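Local coordinates for protein alkaline phosphatase D (Bacillus subtilis, PDB 2YEQ) that hydrolyses phosphate esters, acting as a secreted alkaline phosphatase and phosphodiesterase whose active site contains iron and calcium, at residues V206-K220 with F231-Y243. Residues are numbered along the deposited sequence; the frame is centred on the assembly and turned at random.
With CA (calcium ion), chain B; CA (calcium ion), chain C; NA (sodium ion), chain D; PE5 (3,6,9,12,15,18,21,24-octaoxahexacosan-1-ol), chain E.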
loop_
_atom_site.group_PDB
_atom_site.type_symbol
_atom_site.label_atom_id
_atom_site.label_comp_id
_atom_site.label_asym_id
_atom_site.label_seq_id
_atom_site.Cartn_x
_atom_site.Cartn_y
_atom_site.Cartn_z
ATOM N N VAL A 206 2.040 6.732 -0.853
ATOM C CA VAL A 206 1.280 5.820 -0.010
ATOM C C VAL A 206 -0.232 6.019 -0.189
ATOM O O VAL A 206 -0.705 7.133 -0.438
ATOM C CB VAL A 206 1.672 6.010 1.500
ATOM C CG1 VAL A 206 3.182 5.714 1.707
ATOM C CG2 VAL A 206 1.341 7.438 1.966
ATOM N N THR A 207 -0.972 4.923 -0.040
ATOM C CA THR A 207 -2.419 4.973 0.133
ATOM C C THR A 207 -2.788 3.872 1.086
ATOM O O THR A 207 -2.044 2.899 1.216
ATOM C CB THR A 207 -3.177 4.867 -1.205
ATOM O OG1 THR A 207 -4.568 5.060 -0.956
ATOM C CG2 THR A 207 -2.894 3.494 -1.933
ATOM N N TRP A 208 -3.890 4.031 1.817
ATOM C CA TRP A 208 -4.194 3.116 2.927
ATOM C C TRP A 208 -5.202 2.080 2.475
ATOM O O TRP A 208 -5.825 2.243 1.438
ATOM C CB TRP A 208 -4.756 3.890 4.138
ATOM C CG TRP A 208 -5.843 4.853 3.837
ATOM C CD1 TRP A 208 -6.894 4.686 2.980
ATOM C CD2 TRP A 208 -5.997 6.156 4.413
ATOM N NE1 TRP A 208 -7.685 5.818 2.984
ATOM C CE2 TRP A 208 -7.160 6.728 3.857
ATOM C CE3 TRP A 208 -5.274 6.885 5.362
ATOM C CZ2 TRP A 208 -7.600 8.003 4.198
ATOM C CZ3 TRP A 208 -5.703 8.151 5.697
ATOM C CH2 TRP A 208 -6.872 8.699 5.121
ATOM N N ASP A 209 -5.364 1.034 3.263
ATOM C CA ASP A 209 -6.497 0.127 3.129
ATOM C C ASP A 209 -7.232 0.120 4.478
ATOM O O ASP A 209 -7.395 1.197 5.073
ATOM C CB ASP A 209 -6.088 -1.285 2.667
ATOM C CG ASP A 209 -7.297 -2.137 2.232
ATOM O OD1 ASP A 209 -8.256 -1.568 1.630
ATOM O OD2 ASP A 209 -7.299 -3.381 2.548
ATOM N N ASP A 210 -7.663 -1.033 4.969
ATOM C CA ASP A 210 -8.551 -1.050 6.163
ATOM C C ASP A 210 -7.822 -0.970 7.483
ATOM O O ASP A 210 -8.286 -0.279 8.390
ATOM C CB ASP A 210 -9.525 -2.246 6.190
ATOM C CG ASP A 210 -8.872 -3.577 5.927
ATOM O OD1 ASP A 210 -7.770 -3.618 5.302
ATOM O OD2 ASP A 210 -9.453 -4.612 6.336
ATOM N N HIS A 211 -6.684 -1.665 7.597
ATOM C CA HIS A 211 -6.045 -1.831 8.880
ATOM C C HIS A 211 -5.334 -0.605 9.433
ATOM O O HIS A 211 -4.980 -0.592 10.616
ATOM C CB HIS A 211 -5.151 -3.048 8.884
ATOM C CG HIS A 211 -5.893 -4.347 8.961
ATOM N ND1 HIS A 211 -6.556 -4.764 10.100
ATOM C CD2 HIS A 211 -6.021 -5.351 8.059
ATOM C CE1 HIS A 211 -7.044 -5.978 9.896
ATOM N NE2 HIS A 211 -6.752 -6.347 8.659
ATOM N N GLU A 212 -5.181 0.444 8.621
ATOM C CA GLU A 212 -4.786 1.734 9.154
ATOM C C GLU A 212 -5.861 2.310 10.125
ATOM O O GLU A 212 -5.562 3.236 10.876
ATOM C CB GLU A 212 -4.575 2.720 8.029
ATOM C CG GLU A 212 -3.219 2.533 7.341
ATOM C CD GLU A 212 -3.207 1.584 6.136
ATOM O OE1 GLU A 212 -4.165 0.799 5.888
ATOM O OE2 GLU A 212 -2.156 1.621 5.425
ATOM N N VAL A 213 -7.100 1.799 10.038
ATOM C CA VAL A 213 -8.169 2.137 11.003
ATOM C C VAL A 213 -8.634 0.908 11.724
ATOM O O VAL A 213 -8.343 0.726 12.912
ATOM C CB VAL A 213 -9.349 2.866 10.364
ATOM C CG1 VAL A 213 -10.281 3.441 11.512
ATOM C CG2 VAL A 213 -8.878 3.972 9.431
ATOM N N GLU A 214 -9.366 0.049 11.023
ATOM C CA GLU A 214 -9.852 -1.189 11.607
ATOM C C GLU A 214 -10.260 -2.125 10.494
ATOM O O GLU A 214 -10.755 -1.672 9.464
ATOM C CB GLU A 214 -11.066 -0.962 12.560
ATOM C CG GLU A 214 -11.482 -2.283 13.278
ATOM C CD GLU A 214 -12.774 -2.209 14.155
ATOM O OE1 GLU A 214 -13.705 -1.483 13.758
ATOM O OE2 GLU A 214 -12.834 -2.938 15.202
ATOM N N ASN A 215 -10.105 -3.422 10.734
ATOM C CA ASN A 215 -10.459 -4.443 9.746
ATOM C C ASN A 215 -11.827 -4.251 9.068
ATOM O O ASN A 215 -12.870 -4.135 9.748
ATOM C CB ASN A 215 -10.460 -5.838 10.378
ATOM C CG ASN A 215 -10.544 -6.951 9.335
ATOM O OD1 ASN A 215 -9.724 -7.004 8.402
ATOM N ND2 ASN A 215 -11.526 -7.850 9.493
ATOM N N ASN A 216 -11.798 -4.263 7.732
ATOM C CA ASN A 216 -12.977 -4.271 6.863
ATOM C C ASN A 216 -13.979 -3.163 7.107
ATOM O O ASN A 216 -15.186 -3.348 6.880
ATOM C CB ASN A 216 -13.681 -5.633 6.919
ATOM C CG ASN A 216 -12.947 -6.722 6.090
ATOM O OD1 ASN A 216 -11.734 -6.766 6.076
ATOM N ND2 ASN A 216 -13.706 -7.603 5.420
ATOM N N TYR A 217 -13.490 -1.997 7.516
ATOM C CA TYR A 217 -14.332 -0.846 7.578
ATOM C C TYR A 217 -14.804 -0.433 6.191
ATOM O O TYR A 217 -14.145 -0.705 5.170
ATOM C CB TYR A 217 -13.676 0.310 8.332
ATOM C CG TYR A 217 -12.810 1.320 7.612
ATOM C CD1 TYR A 217 -13.347 2.462 7.071
ATOM C CD2 TYR A 217 -11.408 1.164 7.559
ATOM C CE1 TYR A 217 -12.560 3.424 6.489
ATOM C CE2 TYR A 217 -10.598 2.120 6.964
ATOM C CZ TYR A 217 -11.153 3.232 6.425
ATOM O OH TYR A 217 -10.359 4.190 5.840
ATOM N N ALA A 218 -15.945 0.248 6.166
ATOM C CA ALA A 218 -16.515 0.746 4.915
ATOM C C ALA A 218 -17.068 2.144 5.138
ATOM O O ALA A 218 -18.154 2.293 5.708
ATOM C CB ALA A 218 -17.614 -0.235 4.430
ATOM N N ASN A 219 -16.315 3.161 4.688
ATOM C CA ASN A 219 -16.635 4.559 4.951
ATOM C C ASN A 219 -16.733 4.782 6.494
ATOM O O ASN A 219 -15.682 4.797 7.194
ATOM C CB ASN A 219 -17.894 4.991 4.172
ATOM C CG ASN A 219 -18.083 6.473 4.125
ATOM O OD1 ASN A 219 -17.549 7.242 4.960
ATOM N ND2 ASN A 219 -18.852 6.925 3.128
ATOM N N LYS A 220 -17.954 4.895 7.035
ATOM C CA LYS A 220 -18.104 5.129 8.473
ATOM C C LYS A 220 -18.769 3.975 9.182
ATOM O O LYS A 220 -19.185 4.095 10.331
ATOM C CB LYS A 220 -18.797 6.457 8.696
ATOM C CG LYS A 220 -17.827 7.605 8.358
ATOM C CD LYS A 220 -18.502 8.944 8.346
ATOM C CE LYS A 220 -17.960 9.842 7.270
ATOM N NZ LYS A 220 -18.715 9.713 5.957
ATOM N N PHE A 231 -16.918 4.738 15.840
ATOM C CA PHE A 231 -16.012 4.518 14.707
ATOM C C PHE A 231 -15.600 5.810 14.032
ATOM O O PHE A 231 -14.453 5.948 13.616
ATOM C CB PHE A 231 -16.594 3.566 13.685
ATOM C CG PHE A 231 -15.638 3.304 12.540
ATOM C CD1 PHE A 231 -14.537 2.496 12.743
ATOM C CD2 PHE A 231 -15.798 3.949 11.326
ATOM C CE1 PHE A 231 -13.592 2.275 11.721
ATOM C CE2 PHE A 231 -14.874 3.731 10.286
ATOM C CZ PHE A 231 -13.769 2.899 10.497
ATOM N N VAL A 232 -16.502 6.781 13.946
ATOM C CA VAL A 232 -16.164 8.053 13.331
ATOM C C VAL A 232 -15.052 8.779 14.098
ATOM O O VAL A 232 -14.161 9.398 13.502
ATOM C CB VAL A 232 -17.400 8.947 13.156
ATOM C CG1 VAL A 232 -17.015 10.314 12.551
ATOM C CG2 VAL A 232 -18.419 8.228 12.259
ATOM N N LEU A 233 -15.109 8.705 15.423
ATOM C CA LEU A 233 -14.058 9.274 16.247
ATOM C C LEU A 233 -12.754 8.507 16.017
ATOM O O LEU A 233 -11.688 9.084 15.916
ATOM C CB LEU A 233 -14.464 9.215 17.717
ATOM C CG LEU A 233 -15.618 10.154 18.095
ATOM C CD1 LEU A 233 -16.087 9.829 19.524
ATOM C CD2 LEU A 233 -15.146 11.594 17.958
ATOM N N ARG A 234 -12.868 7.198 15.924
ATOM C CA ARG A 234 -11.718 6.363 15.654
ATOM C C ARG A 234 -11.070 6.665 14.285
ATOM O O ARG A 234 -9.848 6.739 14.166
ATOM C CB ARG A 234 -12.147 4.924 15.739
ATOM C CG ARG A 234 -11.045 3.979 15.860
ATOM C CD ARG A 234 -11.574 2.621 16.017
ATOM N NE ARG A 234 -10.490 1.672 16.087
ATOM C CZ ARG A 234 -10.622 0.377 16.268
ATOM N NH1 ARG A 234 -11.816 -0.179 16.439
ATOM N NH2 ARG A 234 -9.535 -0.373 16.303
ATOM N N ARG A 235 -11.892 6.892 13.264
ATOM C CA ARG A 235 -11.375 7.228 11.954
ATOM C C ARG A 235 -10.651 8.566 11.947
ATOM O O ARG A 235 -9.602 8.700 11.307
ATOM C CB ARG A 235 -12.476 7.218 10.880
ATOM C CG ARG A 235 -11.925 7.086 9.470
ATOM C CD ARG A 235 -13.025 6.961 8.429
ATOM N NE ARG A 235 -13.417 8.245 7.851
ATOM C CZ ARG A 235 -14.229 8.372 6.805
ATOM N NH1 ARG A 235 -14.764 7.293 6.264
ATOM N NH2 ARG A 235 -14.523 9.563 6.319
ATOM N N ALA A 236 -11.172 9.549 12.666
ATOM C CA ALA A 236 -10.493 10.821 12.810
ATOM C C ALA A 236 -9.101 10.676 13.468
ATOM O O ALA A 236 -8.141 11.290 13.012
ATOM C CB ALA A 236 -11.378 11.854 13.599
ATOM N N ALA A 237 -9.015 9.885 14.526
ATOM C CA ALA A 237 -7.750 9.609 15.213
ATOM C C ALA A 237 -6.751 8.886 14.282
ATOM O O ALA A 237 -5.589 9.275 14.198
ATOM C CB ALA A 237 -7.996 8.781 16.442
ATOM N N ALA A 238 -7.228 7.840 13.606
ATOM C CA ALA A 238 -6.417 7.039 12.680
ATOM C C ALA A 238 -5.905 7.844 11.509
ATOM O O ALA A 238 -4.740 7.731 11.129
ATOM C CB ALA A 238 -7.222 5.846 12.172
ATOM N N TYR A 239 -6.780 8.645 10.910
ATOM C CA TYR A 239 -6.381 9.477 9.782
ATOM C C TYR A 239 -5.353 10.537 10.166
ATOM O O TYR A 239 -4.408 10.791 9.389
ATOM C CB TYR A 239 -7.593 10.127 9.108
ATOM C CG TYR A 239 -8.453 9.227 8.225
ATOM C CD1 TYR A 239 -8.211 7.871 8.101
ATOM C CD2 TYR A 239 -9.501 9.766 7.491
ATOM C CE1 TYR A 239 -9.008 7.059 7.258
ATOM C CE2 TYR A 239 -10.287 8.986 6.654
ATOM C CZ TYR A 239 -10.052 7.639 6.552
ATOM O OH TYR A 239 -10.833 6.849 5.727
ATOM N N GLN A 240 -5.532 11.168 11.334
ATOM C CA GLN A 240 -4.561 12.146 11.829
ATOM C C GLN A 240 -3.186 11.478 12.045
ATOM O O GLN A 240 -2.172 12.009 11.601
ATOM C CB GLN A 240 -5.014 12.830 13.141
ATOM C CG GLN A 240 -4.007 13.925 13.577
ATOM C CD GLN A 240 -4.507 14.863 14.686
ATOM O OE1 GLN A 240 -5.709 15.149 14.812
ATOM N NE2 GLN A 240 -3.564 15.393 15.460
ATOM N N ALA A 241 -3.163 10.337 12.715
ATOM C CA ALA A 241 -1.907 9.609 12.985
ATOM C C ALA A 241 -1.220 9.188 11.687
ATOM O O ALA A 241 0.021 9.209 11.597
ATOM C CB ALA A 241 -2.140 8.402 13.839
ATOM N N TYR A 242 -2.020 8.837 10.678
ATOM C CA TYR A 242 -1.476 8.467 9.370
ATOM C C TYR A 242 -0.801 9.664 8.722
ATOM O O TYR A 242 0.347 9.586 8.310
ATOM C CB TYR A 242 -2.591 7.931 8.481
ATOM C CG TYR A 242 -2.148 7.320 7.174
ATOM C CD1 TYR A 242 -1.802 5.990 7.097
ATOM C CD2 TYR A 242 -2.143 8.065 6.005
ATOM C CE1 TYR A 242 -1.399 5.414 5.874
ATOM C CE2 TYR A 242 -1.776 7.496 4.786
ATOM C CZ TYR A 242 -1.420 6.178 4.734
ATOM O OH TYR A 242 -1.071 5.632 3.518
ATOM N N TYR A 243 -1.508 10.790 8.654
ATOM C CA TYR A 243 -0.925 12.009 8.169
ATOM C C TYR A 243 0.401 12.323 8.893
ATOM O O TYR A 243 1.398 12.632 8.240
ATOM C CB TYR A 243 -1.881 13.216 8.291
ATOM C CG TYR A 243 -1.197 14.500 7.919
ATOM C CD1 TYR A 243 -1.051 14.874 6.580
ATOM C CD2 TYR A 243 -0.604 15.310 8.891
ATOM C CE1 TYR A 243 -0.383 16.028 6.226
ATOM C CE2 TYR A 243 0.072 16.458 8.541
ATOM C CZ TYR A 243 0.186 16.818 7.200
ATOM O OH TYR A 243 0.855 17.974 6.844
HETATM CA CA CA B . -9.383 -6.879 6.071
HETATM CA CA CA C . -6.409 -4.983 3.935
HETATM NA NA NA D . -11.724 -4.560 16.421
HETATM O O1 PE5 E . -21.639 8.130 5.408
HETATM C C1 PE5 E . -21.859 9.118 4.411
HETATM C C2 PE5 E . -22.249 10.449 5.033
HETATM O O2 PE5 E . -21.099 11.287 5.196
HETATM C C3 PE5 E . -21.336 12.573 5.810
HETATM C C4 PE5 E . -21.821 12.458 7.265
HETATM O O3 PE5 E . -20.966 13.120 8.206
HETATM C C5 PE5 E . -21.396 12.944 9.572
HETATM C C6 PE5 E . -20.842 11.648 10.177
HETATM O O4 PE5 E . -21.886 10.763 10.631
HETATM C C7 PE5 E . -21.888 9.469 10.005
HETATM C C8 PE5 E . -22.702 8.496 10.815
HETATM O O HOH W 1 -0.516 3.171 3.636
HETATM O O HOH W 2 -3.573 5.167 10.969
HETATM O O HOH W 3 -14.564 0.370 15.484
HETATM O O HOH W 4 -16.114 9.654 3.779
HETATM O O HOH W 5 -13.248 -3.939 17.897
HETATM O O HOH W 6 -13.246 -5.822 15.274
HETATM O O HOH W 7 -10.237 -5.222 14.867
HETATM O O HOH W 8 -4.364 -4.296 2.537
HETATM O O HOH W 9 -9.294 -9.104 5.960
#
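Trp-208 lies flat against Tyr-239 in an offset stack, planes 13° apart, its CH2 over the centre of the phenol ring, while its edge points at the face of Tyr-242, CE3 standing 3.4 Å from CD2 of Tyr-242. The Tyr-239 and Tyr-217 hydroxyls share a hydrogen bond, OH to OH 2.7 Å, and CG of Arg-235 lies over the other face of the Tyr-239 ring. A leucine at Tyr-239 would probably leave the Tyr-217 hydroxyl without this partner and the indole without its stacking surface. Further along, Phe-231, its CG anti to the backbone N (chi1 -178°), sends its ring into the loop: CZ packs 3.4 Å from CB of Tyr-217 and CE1 3.5 Å from CG1 of Val-213. Arg-235, whose strongest polar partner is Pro-257, donates from NH1 to Asn-219 OD1 (3.1 Å) and, weakly, to Asn-219 O; Lys-220 NZ reaches OD1 from the opposite face of the amide. CB of Glu-214 lies over one face of the Arg-234 guanidinium; its OE1 pairs with NH1 by charge alone, 3.5 Å away. Arg-234's stronger partner is Glu-175, which with Gln-517 and Glu-214 OE2 binds sodium. Water 1 joins Tyr-242 OH to Thr-207 O and Glu-212 OE2. The loop thus held carries Asp-209 and Asp-210 to the active-site calcium, shared with Asp-151 and Asp-380; Asp-210 OD2, Asn-215 and Asn-216 bind a second calcium. The loop leaves strand 203-206, in the ten-stranded mixed sheet, and crosses helix 228-245, which also packs against helix 179-190 through Ala-238 and Ala-241 on Tyr-182.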